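Putative sugar binding protein (Bacteroides vulgatus ATCC 8482, PDB 3KEZ) probably binds sugars at the outer membrane as a calcium-containing member of the SusD family of nutrient-binding proteins. Local coordinates at residues K444-M447 / D448-N452; P240-W243 / G244-A247; S175-K178 / N179-E182; L139-N142 / G143-G147. All coordinates share one frame; numbering follows the deposited sequence.

Overall arrangement
Along the chain the order is interaction 4, interaction 3, interaction 2 and interaction 1, and no two of them touch. Interactions 4 and 3 belong to the N-terminal half of the chain, their centres about 22 Å apart; the chain leaves helix 138-141 through the turn of interaction 4 and next forms helix 166-183, which carries interaction 3. Interaction 1, on the last helix, 444-449, is closest to interaction 4, with nearest atoms about 8 Å apart. Interaction 2 lies at helix 239-242 and the loop after it, near the calcium site, its centre about 43 Å from that of interaction 1 on the opposite side of the chain's centre. The four are thus local helix and turn contacts spread across a helix-rich SusD-type fold.

Interaction 1: residues K444-M447 / D448-N452; sequences KKEM and DANPN. With EDO (1,2-ethanediol), chain H.
E446, on the last turn of helix 444-449, and N450, just beyond the helix, run alongside each other, pointing the same way, and this is the more closely packed half of the contact. ND2 of N450 donates to OE2 of E446 over 3.1 Å, in a nearly straight bond (165°) that lies in the plane of the amide, although the carboxylate and amide planes stand 74° apart. A chi1 of -179° sets CG of E446 anti to its nitrogen, and the bend at chi2 then brings the carboxylate over to the asparagine. N450 itself is buried, and its ND2 also donates to P161 O; E446 OE1 has a weak bond from W82 NE1. An ethanediol, likely a crystallisation additive, adds a hydrogen bond from its O1 to OE2 of E446 at 3.0 Å. Replacing E446 with an alanine would probably leave the N450 amide with P161 but without its partner in the helix, and less firmly fixed in rotation. The looser side is exposed to solvent: there K444 NZ reaches OD2 of D448 at 2.7 Å on its syn lone pair, a salt bridge one turn apart. The backbone bond from N450 N to E446 O closes the final turn at 2.9 Å. Beyond it OD1 of N450 accepts from N452 N at 2.9 Å, an Asx turn that follows the C-terminal end of the helix.

Interaction 2: residues P240-W243 / G244-A247; sequences PTAW and GNDA
N245 folds its side chain back over A242, the residue three places earlier. Its CB lies 3.3 Å from A242 O, and chi1 of -64° sets CG beside the asparagine's own nitrogen, so that the amide carbon stays over the same carbonyl. From there the two ends of the amide part. ND2 settles against the alanine, 3.3 Å from its CA and 3.8 Å from its CB; it is equally near A242 O, but at an angle too poor for a hydrogen bond. OD1 turns toward the T241 side and takes a hydrogen bond from a water at 2.8 Å; the same water lies 3.0 Å from OG1 of T241 and so links N245 to T241, the residue just before the turn. Beneath the amide the backbone makes a type I beta turn from A242 to N245, with N245 N donating to A242 O over 3.1 Å. The preceding bond, from G244 N to T241 O, is straighter at 161°. W243, at the second position of the turn, sends its indole the other way into the protein, where it meets W234 and Y239 edge-to-face. N245 O accepts from NE2 of Q322, a calcium ligand, and G244 lies close to the calcium site. The chemistry is therefore divided: backbone bonds define the turn, a water joins the exposed side chains of T241 and N245, and one carbonyl ties the loop to a metal-site residue.

Interaction 3: residues S175-K178 / N179-E182; sequences SDLK and NSTE
OG of S180 turns back along helix 166-183 and donates to L177 O, three residues earlier, at 2.7 Å. It approaches well to the side of the C=O direction (120° at the oxygen), while T181 N takes the same oxygen more nearly end-on at 3.0 Å. L177 O is therefore held by two donors. The chi1 angle of 79° places the serine OG between its own nitrogen and carbonyl carbon, and T181 adopts a similar torsion that points OG1 at K178 O, although their separation of 2.5 Å is too short to be taken at face value. A hydroxyl-to-backbone bond like that of S180 is a familiar way for serine and threonine to be accommodated inside an alpha-helix. Here it occurs on a buried residue: S180 packs on A198 of helix 195-209 and on L120 and A121 of helix 109-134, and L177 touches both helices as well, in an all-helical region of the SusD-type fold. On another side, N179 lies back against S175, with its CG 3.3 Å from S175 O. A water joins S175 OG to D176 OD1, at 2.7 Å from each, and D176 also forms a salt bridge to R123 through OD2. K178 and E182 slant across one another at the exposed surface. Their charged atoms, NZ and OE2, remain 4.6 Å apart, beyond a salt bridge, and a water spans them, accepting from NZ and donating to OE2.

Interaction 4: residues L139-N142 / G143-G147; sequences LKDN and GASLG. With EDO (1,2-ethanediol), chain E.
OD2 of D141 accepts a hydrogen bond of 2.7 Å from OG of S145, the shortest polar bond of the contact, and receives it on its syn lone pair. The motif is a type I' beta turn from D141 to A144, placed where helix 138-141 gives way to the loop leading to helix 166-183. N142 and G143 occupy its corner, both with positive phi as this turn type requires, and on G143 a beta-carbon would clash with N142 O. The turn is closed by A144 N, which donates to D141 O at 3.2 Å from well above the carbonyl plane. A weak second bond links the same N-H to OD1 of D141, also at 3.2 Å. D141 thus reaches the last residue of the turn and the one after it: a chi1 of 53° tucks CG between its own nitrogen and carbonyl carbon, directing one carboxylate oxygen at A144 and the other at S145. The methyl group of A144 touches CG of D141 at 3.8 Å. An alanine in place of D141 lacks the carboxylate, and the S145 hydroxyl would probably be freer to turn, with A144 N left to its bond with the backbone oxygen. Pairing of the backbones of G143 with A167 and S145 with V166 anchors the loop beside the start of helix 166-183. Farther along, L146 is bracketed by an ethanediol: L146 N donates to its O1 in a nearly straight bond (166°), and its O2 donates to L146 O at 2.7 Å.

Interaction 1: residues K444-M447 / D448-N452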
ATOM      1  N   LYS A 444      12.082  17.327  10.544  1.00 13.74           N
ATOM      2  CA  LYS A 444      12.877  18.498  10.964  1.00 13.87           C
ATOM      3  C   LYS A 444      13.858  18.955   9.900  1.00 15.78           C
ATOM      4  O   LYS A 444      14.063  20.168   9.715  1.00 17.87           O
ATOM      5  CB  LYS A 444      13.632  18.213  12.277  1.00 15.15           C
ATOM      6  CG  LYS A 444      14.293  19.453  12.916  1.00 12.99           C
ATOM      7  CD  LYS A 444      14.759  19.180  14.347  1.00 23.81           C
ATOM      8  CE  LYS A 444      15.194  20.476  15.043  1.00 28.02           C
ATOM      9  NZ  LYS A 444      16.068  21.290  14.145  1.00 27.54           N
ATOM     10  N   LYS A 445      14.466  17.996   9.212  1.00 14.09           N
ATOM     11  CA  LYS A 445      15.496  18.340   8.233  1.00 18.34           C
ATOM     12  C   LYS A 445      14.884  19.181   7.126  1.00 17.03           C
ATOM     13  O   LYS A 445      15.500  20.147   6.661  1.00 18.20           O
ATOM     14  CB  LYS A 445      16.200  17.095   7.687  1.00 21.42           C
ATOM     15  CG  LYS A 445      15.533  16.408   6.517  1.00 27.82           C
ATOM     16  CD  LYS A 445      16.034  14.963   6.308  1.00 37.87           C
ATOM     17  CE  LYS A 445      17.488  14.893   5.887  1.00 40.94           C
ATOM     18  NZ  LYS A 445      17.991  13.485   5.925  1.00 48.00           N
ATOM     19  N   GLU A 446      13.637  18.869   6.772  1.00 15.60           N
ATOM     20  CA  GLU A 446      12.911  19.639   5.770  1.00 15.09           C
ATOM     21  C   GLU A 446      12.515  20.990   6.307  1.00 15.06           C
ATOM     22  O   GLU A 446      12.705  21.993   5.613  1.00 12.12           O
ATOM     23  CB  GLU A 446      11.666  18.891   5.272  1.00 15.30           C
ATOM     24  CG  GLU A 446      10.890  19.649   4.196  1.00 14.60           C
ATOM     25  CD  GLU A 446      11.621  19.734   2.870  1.00 20.44           C
ATOM     26  OE1 GLU A 446      12.528  18.899   2.651  1.00 18.04           O
ATOM     27  OE2 GLU A 446      11.278  20.627   2.055  1.00 22.03           O
HETATM   28  N   MSE A 447      12.010  21.028   7.546  1.00 14.78           N
HETATM   29  CA  MSE A 447      11.639  22.305   8.185  1.00 15.70           C
HETATM   30  C   MSE A 447      12.846  23.224   8.310  1.00 19.49           C
HETATM   31  O   MSE A 447      12.731  24.438   8.110  1.00 20.56           O
HETATM   32  CB  MSE A 447      11.018  22.083   9.576  1.00 17.44           C
HETATM   33  CG  MSE A 447       9.688  21.334   9.561  1.00 13.35           C
HETATM   34 SE   MSE A 447       8.216  22.253   8.730  0.75 10.55          SE
HETATM   35  CE  MSE A 447       8.312  23.933   9.723  1.00  9.86           C
ATOM     36  N   ASP A 448      14.008  22.643   8.606  1.00 22.63           N
ATOM     37  CA  ASP A 448      15.234  23.423   8.809  1.00 23.19           C
ATOM     38  C   ASP A 448      15.748  23.962   7.460  1.00 25.40           C
ATOM     39  O   ASP A 448      16.234  25.091   7.398  1.00 27.11           O
ATOM     40  CB  ASP A 448      16.340  22.579   9.470  1.00 23.59           C
ATOM     41  CG  ASP A 448      16.111  22.297  10.974  1.00 24.23           C
ATOM     42  OD1 ASP A 448      15.228  22.907  11.611  1.00 17.31           O
ATOM     43  OD2 ASP A 448      16.848  21.430  11.525  1.00 18.54           O
ATOM     44  N   ALA A 449      15.633  23.167   6.394  1.00 23.48           N
ATOM     45  CA  ALA A 449      16.190  23.519   5.084  1.00 22.39           C
ATOM     46  C   ALA A 449      15.262  24.347   4.185  1.00 21.85           C
ATOM     47  O   ALA A 449      15.727  24.959   3.232  1.00 20.88           O
ATOM     48  CB  ALA A 449      16.601  22.279   4.354  1.00 22.37           C
ATOM     49  N   ASN A 450      13.958  24.350   4.459  1.00 20.70           N
ATOM     50  CA  ASN A 450      12.950  24.968   3.582  1.00 18.52           C
ATOM     51  C   ASN A 450      12.078  25.905   4.406  1.00 20.43           C
ATOM     52  O   ASN A 450      11.241  25.448   5.170  1.00 16.33           O
ATOM     53  CB  ASN A 450      12.080  23.871   2.946  1.00 19.39           C
ATOM     54  CG  ASN A 450      11.131  24.396   1.876  1.00 16.09           C
ATOM     55  OD1 ASN A 450      10.942  25.582   1.743  1.00 13.95           O
ATOM     56  ND2 ASN A 450      10.526  23.486   1.110  1.00 15.31           N
ATOM     57  N   PRO A 451      12.279  27.228   4.271  1.00 19.73           N
ATOM     58  CA  PRO A 451      11.471  28.145   5.036  1.00 15.98           C
ATOM     59  C   PRO A 451      10.081  28.314   4.472  1.00 15.24           C
ATOM     60  O   PRO A 451       9.293  29.009   5.074  1.00 15.17           O
ATOM     61  CB  PRO A 451      12.233  29.474   4.938  1.00 18.23           C
ATOM     62  CG  PRO A 451      13.373  29.251   4.003  1.00 19.02           C
ATOM     63  CD  PRO A 451      13.216  27.926   3.382  1.00 21.54           C
ATOM     64  N   ASN A 452       9.770  27.718   3.320  1.00 13.87           N
ATOM     65  CA  ASN A 452       8.417  27.775   2.791  1.00 13.85           C
ATOM     66  C   ASN A 452       7.588  26.566   3.190  1.00 16.15           C
ATOM     67  O   ASN A 452       6.449  26.421   2.748  1.00 17.53           O
ATOM     68  CB  ASN A 452       8.452  27.927   1.282  1.00 15.22           C
ATOM     69  CG  ASN A 452       9.207  29.177   0.853  1.00 18.99           C
ATOM     70  OD1 ASN A 452       8.933  30.289   1.334  1.00 15.84           O
ATOM     71  ND2 ASN A 452      10.145  29.009  -0.061  1.00 11.93           N
TER
HETATM   72  C1  EDO H  14      10.376  18.814  -1.266  1.00 40.75           C
HETATM   73  O1  EDO H  14      11.155  19.919  -0.812  1.00 43.08           O
HETATM   74  C2  EDO H  14      11.359  17.835  -1.875  1.00 44.88           C
HETATM   75  O2  EDO H  14      12.185  17.295  -0.838  1.00 44.64           O
HETATM   76  O   HOH W   1      13.995  26.837   7.054  1.00 30.00           O

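Interaction 2: residues P240-W243 / G244-A247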
ATOM      1  N   PRO A 240      -2.880 -20.522   1.793  1.00 11.86           N
ATOM      2  CA  PRO A 240      -1.941 -20.536   2.922  1.00 11.58           C
ATOM      3  C   PRO A 240      -0.458 -20.478   2.510  1.00 11.41           C
ATOM      4  O   PRO A 240       0.346 -19.970   3.276  1.00  9.55           O
ATOM      5  CB  PRO A 240      -2.266 -21.852   3.624  1.00 15.75           C
ATOM      6  CG  PRO A 240      -3.683 -22.165   3.238  1.00 11.41           C
ATOM      7  CD  PRO A 240      -3.816 -21.655   1.828  1.00 11.55           C
ATOM      8  N   THR A 241      -0.098 -20.991   1.329  1.00 10.65           N
ATOM      9  CA  THR A 241       1.311 -21.028   0.916  1.00 12.67           C
ATOM     10  C   THR A 241       1.664 -20.228  -0.342  1.00 13.34           C
ATOM     11  O   THR A 241       2.849 -20.152  -0.703  1.00 11.46           O
ATOM     12  CB  THR A 241       1.826 -22.484   0.703  1.00 10.17           C
ATOM     13  OG1 THR A 241       1.108 -23.090  -0.377  1.00 16.19           O
ATOM     14  CG2 THR A 241       1.684 -23.312   1.984  1.00  8.74           C
ATOM     15  N   ALA A 242       0.661 -19.630  -0.993  1.00 11.63           N
ATOM     16  CA  ALA A 242       0.851 -19.003  -2.305  1.00 11.67           C
ATOM     17  C   ALA A 242       1.819 -17.802  -2.186  1.00 13.12           C
ATOM     18  O   ALA A 242       2.539 -17.460  -3.131  1.00 13.02           O
ATOM     19  CB  ALA A 242      -0.509 -18.531  -2.877  1.00 12.00           C
ATOM     20  N   TRP A 243       1.809 -17.196  -1.003  1.00 11.54           N
ATOM     21  CA  TRP A 243       2.671 -16.080  -0.639  1.00 13.93           C
ATOM     22  C   TRP A 243       4.174 -16.353  -0.814  1.00 16.98           C
ATOM     23  O   TRP A 243       4.950 -15.411  -0.975  1.00 17.70           O
ATOM     24  CB  TRP A 243       2.435 -15.713   0.830  1.00 11.75           C
ATOM     25  CG  TRP A 243       1.010 -15.486   1.141  1.00 15.78           C
ATOM     26  CD1 TRP A 243       0.092 -16.426   1.524  1.00 17.68           C
ATOM     27  CD2 TRP A 243       0.305 -14.246   1.052  1.00  9.50           C
ATOM     28  NE1 TRP A 243      -1.150 -15.841   1.674  1.00 17.80           N
ATOM     29  CE2 TRP A 243      -1.039 -14.504   1.398  1.00 10.91           C
ATOM     30  CE3 TRP A 243       0.682 -12.933   0.720  1.00 12.22           C
ATOM     31  CZ2 TRP A 243      -2.007 -13.508   1.412  1.00 11.97           C
ATOM     32  CZ3 TRP A 243      -0.279 -11.953   0.747  1.00  8.79           C
ATOM     33  CH2 TRP A 243      -1.611 -12.245   1.092  1.00  7.74           C
ATOM     34  N   GLY A 244       4.594 -17.620  -0.742  1.00 16.99           N
ATOM     35  CA  GLY A 244       6.017 -17.987  -0.933  1.00 16.19           C
ATOM     36  C   GLY A 244       6.375 -18.496  -2.322  1.00 16.52           C
ATOM     37  O   GLY A 244       7.563 -18.780  -2.594  1.00 16.17           O
ATOM     38  N   ASN A 245       5.369 -18.637  -3.197  1.00 16.97           N
ATOM     39  CA  ASN A 245       5.601 -18.989  -4.612  1.00 16.76           C
ATOM     40  C   ASN A 245       6.478 -17.928  -5.278  1.00 19.63           C
ATOM     41  O   ASN A 245       6.532 -16.785  -4.815  1.00 20.29           O
ATOM     42  CB  ASN A 245       4.287 -19.044  -5.418  1.00 16.67           C
ATOM     43  CG  ASN A 245       3.349 -20.139  -4.947  1.00 22.28           C
ATOM     44  OD1 ASN A 245       3.787 -21.090  -4.317  1.00 16.82           O
ATOM     45  ND2 ASN A 245       2.045 -19.989  -5.228  1.00 17.49           N
ATOM     46  N   ASP A 246       7.082 -18.287  -6.400  1.00 20.58           N
ATOM     47  CA  ASP A 246       7.776 -17.317  -7.221  1.00 20.76           C
ATOM     48  C   ASP A 246       6.976 -17.302  -8.527  1.00 20.33           C
ATOM     49  O   ASP A 246       7.029 -18.242  -9.321  1.00 22.98           O
ATOM     50  CB  ASP A 246       9.241 -17.727  -7.403  1.00 25.18           C
ATOM     51  CG  ASP A 246      10.220 -16.532  -7.368  1.00 24.83           C
ATOM     52  OD1 ASP A 246       9.803 -15.335  -7.261  1.00 17.22           O
ATOM     53  OD2 ASP A 246      11.431 -16.812  -7.480  1.00 24.49           O
ATOM     54  N   ALA A 247       6.147 -16.271  -8.671  1.00 17.60           N
ATOM     55  CA  ALA A 247       5.215 -16.164  -9.784  1.00 17.86           C
ATOM     56  C   ALA A 247       5.971 -15.924 -11.100  1.00 18.57           C
ATOM     57  O   ALA A 247       7.047 -15.334 -11.094  1.00 21.70           O
ATOM     58  CB  ALA A 247       4.177 -15.029  -9.505  1.00 14.41           C
TER
HETATM   59  O   HOH W   2       2.252 -23.130  -3.133  1.00 24.81           O

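Interaction 3: residues S175-K178 / N179-E182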
ATOM      1  N   SER A 175      -3.927  12.133 -12.579  1.00  7.66           N
ATOM      2  CA  SER A 175      -3.416  12.364 -13.929  1.00  9.67           C
ATOM      3  C   SER A 175      -2.286  11.415 -14.295  1.00 11.19           C
ATOM      4  O   SER A 175      -2.310  10.848 -15.377  1.00  8.02           O
ATOM      5  CB  SER A 175      -2.945  13.804 -14.116  1.00  7.33           C
ATOM      6  OG  SER A 175      -2.349  13.948 -15.365  1.00 16.51           O
ATOM      7  N   ASP A 176      -1.302  11.241 -13.401  1.00  9.57           N
ATOM      8  CA  ASP A 176      -0.184  10.336 -13.666  1.00  9.86           C
ATOM      9  C   ASP A 176      -0.680   8.908 -13.843  1.00  8.23           C
ATOM     10  O   ASP A 176      -0.377   8.239 -14.829  1.00 11.82           O
ATOM     11  CB  ASP A 176       0.837  10.387 -12.505  1.00  8.17           C
ATOM     12  CG  ASP A 176       1.704  11.641 -12.518  1.00 16.98           C
ATOM     13  OD1 ASP A 176       1.621  12.432 -13.500  1.00 17.71           O
ATOM     14  OD2 ASP A 176       2.501  11.820 -11.543  1.00 11.98           O
ATOM     15  N   LEU A 177      -1.494   8.454 -12.896  1.00  9.66           N
ATOM     16  CA  LEU A 177      -1.953   7.056 -12.939  1.00  9.37           C
ATOM     17  C   LEU A 177      -2.843   6.775 -14.126  1.00 11.45           C
ATOM     18  O   LEU A 177      -2.694   5.744 -14.799  1.00  8.29           O
ATOM     19  CB  LEU A 177      -2.592   6.629 -11.612  1.00 13.09           C
ATOM     20  CG  LEU A 177      -1.665   6.239 -10.474  1.00 10.75           C
ATOM     21  CD1 LEU A 177      -2.391   6.234  -9.095  1.00 11.96           C
ATOM     22  CD2 LEU A 177      -0.974   4.860 -10.737  1.00 15.04           C
ATOM     23  N   LYS A 178      -3.761   7.683 -14.419  1.00 11.23           N
ATOM     24  CA  LYS A 178      -4.646   7.475 -15.548  1.00 12.99           C
ATOM     25  C   LYS A 178      -3.861   7.336 -16.847  1.00 13.96           C
ATOM     26  O   LYS A 178      -4.118   6.466 -17.677  1.00 12.15           O
ATOM     27  CB  LYS A 178      -5.613   8.655 -15.648  1.00 16.26           C
ATOM     28  CG  LYS A 178      -6.766   8.415 -16.602  1.00 20.66           C
ATOM     29  CD  LYS A 178      -7.852   9.470 -16.425  1.00 26.05           C
ATOM     30  CE  LYS A 178      -8.853   9.371 -17.588  1.00 35.69           C
ATOM     31  NZ  LYS A 178      -9.545   8.015 -17.653  1.00 39.43           N
ATOM     32  N   ASN A 179      -2.921   8.246 -17.022  1.00 14.47           N
ATOM     33  CA  ASN A 179      -2.039   8.235 -18.170  1.00 16.74           C
ATOM     34  C   ASN A 179      -1.191   6.978 -18.229  1.00 14.15           C
ATOM     35  O   ASN A 179      -0.993   6.436 -19.308  1.00 12.54           O
ATOM     36  CB  ASN A 179      -1.153   9.467 -18.130  1.00 17.48           C
ATOM     37  CG  ASN A 179      -1.879  10.697 -18.607  1.00 29.09           C
ATOM     38  OD1 ASN A 179      -2.522  10.671 -19.656  1.00 25.87           O
ATOM     39  ND2 ASN A 179      -1.792  11.780 -17.850  1.00 40.34           N
ATOM     40  N   SER A 180      -0.714   6.506 -17.078  1.00 12.01           N
ATOM     41  CA  SER A 180       0.053   5.258 -17.031  1.00 12.24           C
ATOM     42  C   SER A 180      -0.778   4.068 -17.508  1.00 13.20           C
ATOM     43  O   SER A 180      -0.241   3.163 -18.124  1.00 15.41           O
ATOM     44  CB  SER A 180       0.603   4.982 -15.632  1.00  8.49           C
ATOM     45  OG  SER A 180      -0.388   4.429 -14.730  1.00  9.47           O
ATOM     46  N   THR A 181      -2.092   4.086 -17.260  1.00 13.60           N
ATOM     47  CA  THR A 181      -2.965   2.932 -17.652  1.00 11.46           C
ATOM     48  C   THR A 181      -3.146   2.843 -19.165  1.00 15.94           C
ATOM     49  O   THR A 181      -3.535   1.810 -19.681  1.00  8.96           O
ATOM     50  CB  THR A 181      -4.361   2.987 -17.037  1.00 10.57           C
ATOM     51  OG1 THR A 181      -5.049   4.153 -17.500  1.00 14.98           O
ATOM     52  CG2 THR A 181      -4.322   2.976 -15.498  1.00  6.68           C
ATOM     53  N   GLU A 182      -2.859   3.945 -19.858  1.00 15.61           N
ATOM     54  CA  GLU A 182      -2.954   4.005 -21.276  1.00 15.10           C
ATOM     55  C   GLU A 182      -1.620   3.699 -21.965  1.00 15.51           C
ATOM     56  O   GLU A 182      -1.585   3.528 -23.181  1.00 15.98           O
ATOM     57  CB  GLU A 182      -3.400   5.398 -21.669  1.00 15.50           C
ATOM     58  CG  GLU A 182      -4.812   5.787 -21.208  1.00 19.99           C
ATOM     59  CD  GLU A 182      -5.020   7.314 -21.127  1.00 28.71           C
ATOM     60  OE1 GLU A 182      -4.142   8.091 -21.560  1.00 36.34           O
ATOM     61  OE2 GLU A 182      -6.071   7.751 -20.611  1.00 33.28           O
TER
HETATM   62  O   HOH W   3       0.268  13.229 -15.708  1.00 16.95           O
HETATM   63  O   HOH W   4      -8.321   5.881 -19.401  1.00 28.68           O

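Interaction 4: residues L139-N142 / G143-G147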
ATOM      1  N   LEU A 139     -11.588  13.349   1.824  1.00 12.29           N
ATOM      2  CA  LEU A 139     -12.993  13.536   2.149  1.00 11.40           C
ATOM      3  C   LEU A 139     -13.276  14.277   3.454  1.00 10.60           C
ATOM      4  O   LEU A 139     -14.414  14.661   3.699  1.00  7.86           O
ATOM      5  CB  LEU A 139     -13.734  12.207   2.125  1.00 10.49           C
ATOM      6  CG  LEU A 139     -13.811  11.615   0.757  1.00 10.49           C
ATOM      7  CD1 LEU A 139     -14.294  10.196   0.930  1.00 15.59           C
ATOM      8  CD2 LEU A 139     -14.789  12.519  -0.129  1.00 14.77           C
ATOM      9  N   LYS A 140     -12.264  14.525   4.268  1.00 11.44           N
ATOM     10  CA  LYS A 140     -12.440  15.411   5.434  1.00  9.97           C
ATOM     11  C   LYS A 140     -12.946  16.807   5.021  1.00 11.59           C
ATOM     12  O   LYS A 140     -13.845  17.375   5.658  1.00  9.71           O
ATOM     13  CB  LYS A 140     -11.134  15.550   6.226  1.00 11.10           C
ATOM     14  CG  LYS A 140     -11.246  16.372   7.514  1.00  4.35           C
ATOM     15  CD  LYS A 140      -9.955  16.374   8.330  1.00  7.57           C
ATOM     16  CE  LYS A 140     -10.028  17.158   9.634  1.00 11.81           C
ATOM     17  NZ  LYS A 140      -8.669  17.397  10.215  1.00 11.00           N
ATOM     18  N   ASP A 141     -12.393  17.332   3.938  1.00 10.33           N
ATOM     19  CA  ASP A 141     -12.717  18.680   3.502  1.00 13.20           C
ATOM     20  C   ASP A 141     -12.511  18.873   2.003  1.00  9.41           C
ATOM     21  O   ASP A 141     -12.083  19.928   1.574  1.00 10.91           O
ATOM     22  CB  ASP A 141     -11.803  19.659   4.249  1.00  9.86           C
ATOM     23  CG  ASP A 141     -10.323  19.282   4.104  1.00 16.08           C
ATOM     24  OD1 ASP A 141      -9.975  18.321   3.321  1.00 11.69           O
ATOM     25  OD2 ASP A 141      -9.535  19.896   4.813  1.00 16.67           O
ATOM     26  N   ASN A 142     -12.772  17.835   1.223  1.00 11.17           N
ATOM     27  CA  ASN A 142     -12.515  17.837  -0.235  1.00 11.87           C
ATOM     28  C   ASN A 142     -11.144  18.314  -0.646  1.00 12.11           C
ATOM     29  O   ASN A 142     -11.011  19.046  -1.629  1.00  7.29           O
ATOM     30  CB  ASN A 142     -13.610  18.588  -0.995  1.00 13.34           C
ATOM     31  CG  ASN A 142     -14.948  17.892  -0.892  1.00 21.25           C
ATOM     32  OD1 ASN A 142     -15.022  16.648  -0.728  1.00 27.97           O
ATOM     33  ND2 ASN A 142     -16.028  18.687  -0.933  1.00 16.71           N
ATOM     34  N   GLY A 143     -10.132  17.848   0.096  1.00 10.77           N
ATOM     35  CA  GLY A 143      -8.748  18.093  -0.211  1.00  8.75           C
ATOM     36  C   GLY A 143      -8.301  19.525   0.062  1.00 11.28           C
ATOM     37  O   GLY A 143      -7.314  19.949  -0.488  1.00 12.88           O
ATOM     38  N   ALA A 144      -9.021  20.258   0.902  1.00  9.15           N
ATOM     39  CA  ALA A 144      -8.668  21.638   1.233  1.00 11.04           C
ATOM     40  C   ALA A 144      -7.422  21.729   2.148  1.00 11.45           C
ATOM     41  O   ALA A 144      -6.711  22.707   2.102  1.00 12.33           O
ATOM     42  CB  ALA A 144      -9.828  22.352   1.847  1.00  8.30           C
ATOM     43  N   SER A 145      -7.170  20.723   2.963  1.00 11.96           N
ATOM     44  CA  SER A 145      -5.970  20.696   3.795  1.00 13.26           C
ATOM     45  C   SER A 145      -4.673  20.681   2.974  1.00 10.91           C
ATOM     46  O   SER A 145      -4.665  20.461   1.775  1.00 11.99           O
ATOM     47  CB  SER A 145      -5.989  19.441   4.677  1.00 13.53           C
ATOM     48  OG  SER A 145      -6.957  19.597   5.700  1.00 19.61           O
ATOM     49  N   LEU A 146      -3.572  20.872   3.658  1.00  8.00           N
ATOM     50  CA  LEU A 146      -2.261  20.806   3.034  1.00 12.01           C
ATOM     51  C   LEU A 146      -1.859  19.340   2.769  1.00 11.44           C
ATOM     52  O   LEU A 146      -1.951  18.497   3.666  1.00 10.41           O
ATOM     53  CB  LEU A 146      -1.244  21.455   3.951  1.00 12.41           C
ATOM     54  CG  LEU A 146      -1.388  22.957   4.178  1.00 16.19           C
ATOM     55  CD1 LEU A 146      -0.347  23.400   5.188  1.00 20.75           C
ATOM     56  CD2 LEU A 146      -1.203  23.732   2.886  1.00 16.39           C
ATOM     57  N   GLY A 147      -1.476  19.056   1.526  1.00 10.85           N
ATOM     58  CA  GLY A 147      -0.792  17.833   1.172  1.00 12.00           C
ATOM     59  C   GLY A 147       0.715  18.041   1.320  1.00 11.73           C
ATOM     60  O   GLY A 147       1.195  18.389   2.413  1.00 12.10           O
TER
HETATM   61  C1  EDO E   4      -2.974  20.085   7.595  1.00 26.27           C
HETATM   62  O1  EDO E   4      -3.453  21.095   6.693  1.00 24.99           O
HETATM   63  C2  EDO E   4      -2.463  18.815   6.901  1.00 21.71           C
HETATM   64  O2  EDO E   4      -3.348  18.219   5.927  1.00 19.73           O
HETATM   65  O   HOH W   5      -8.096  19.623   8.783  1.00 13.30           O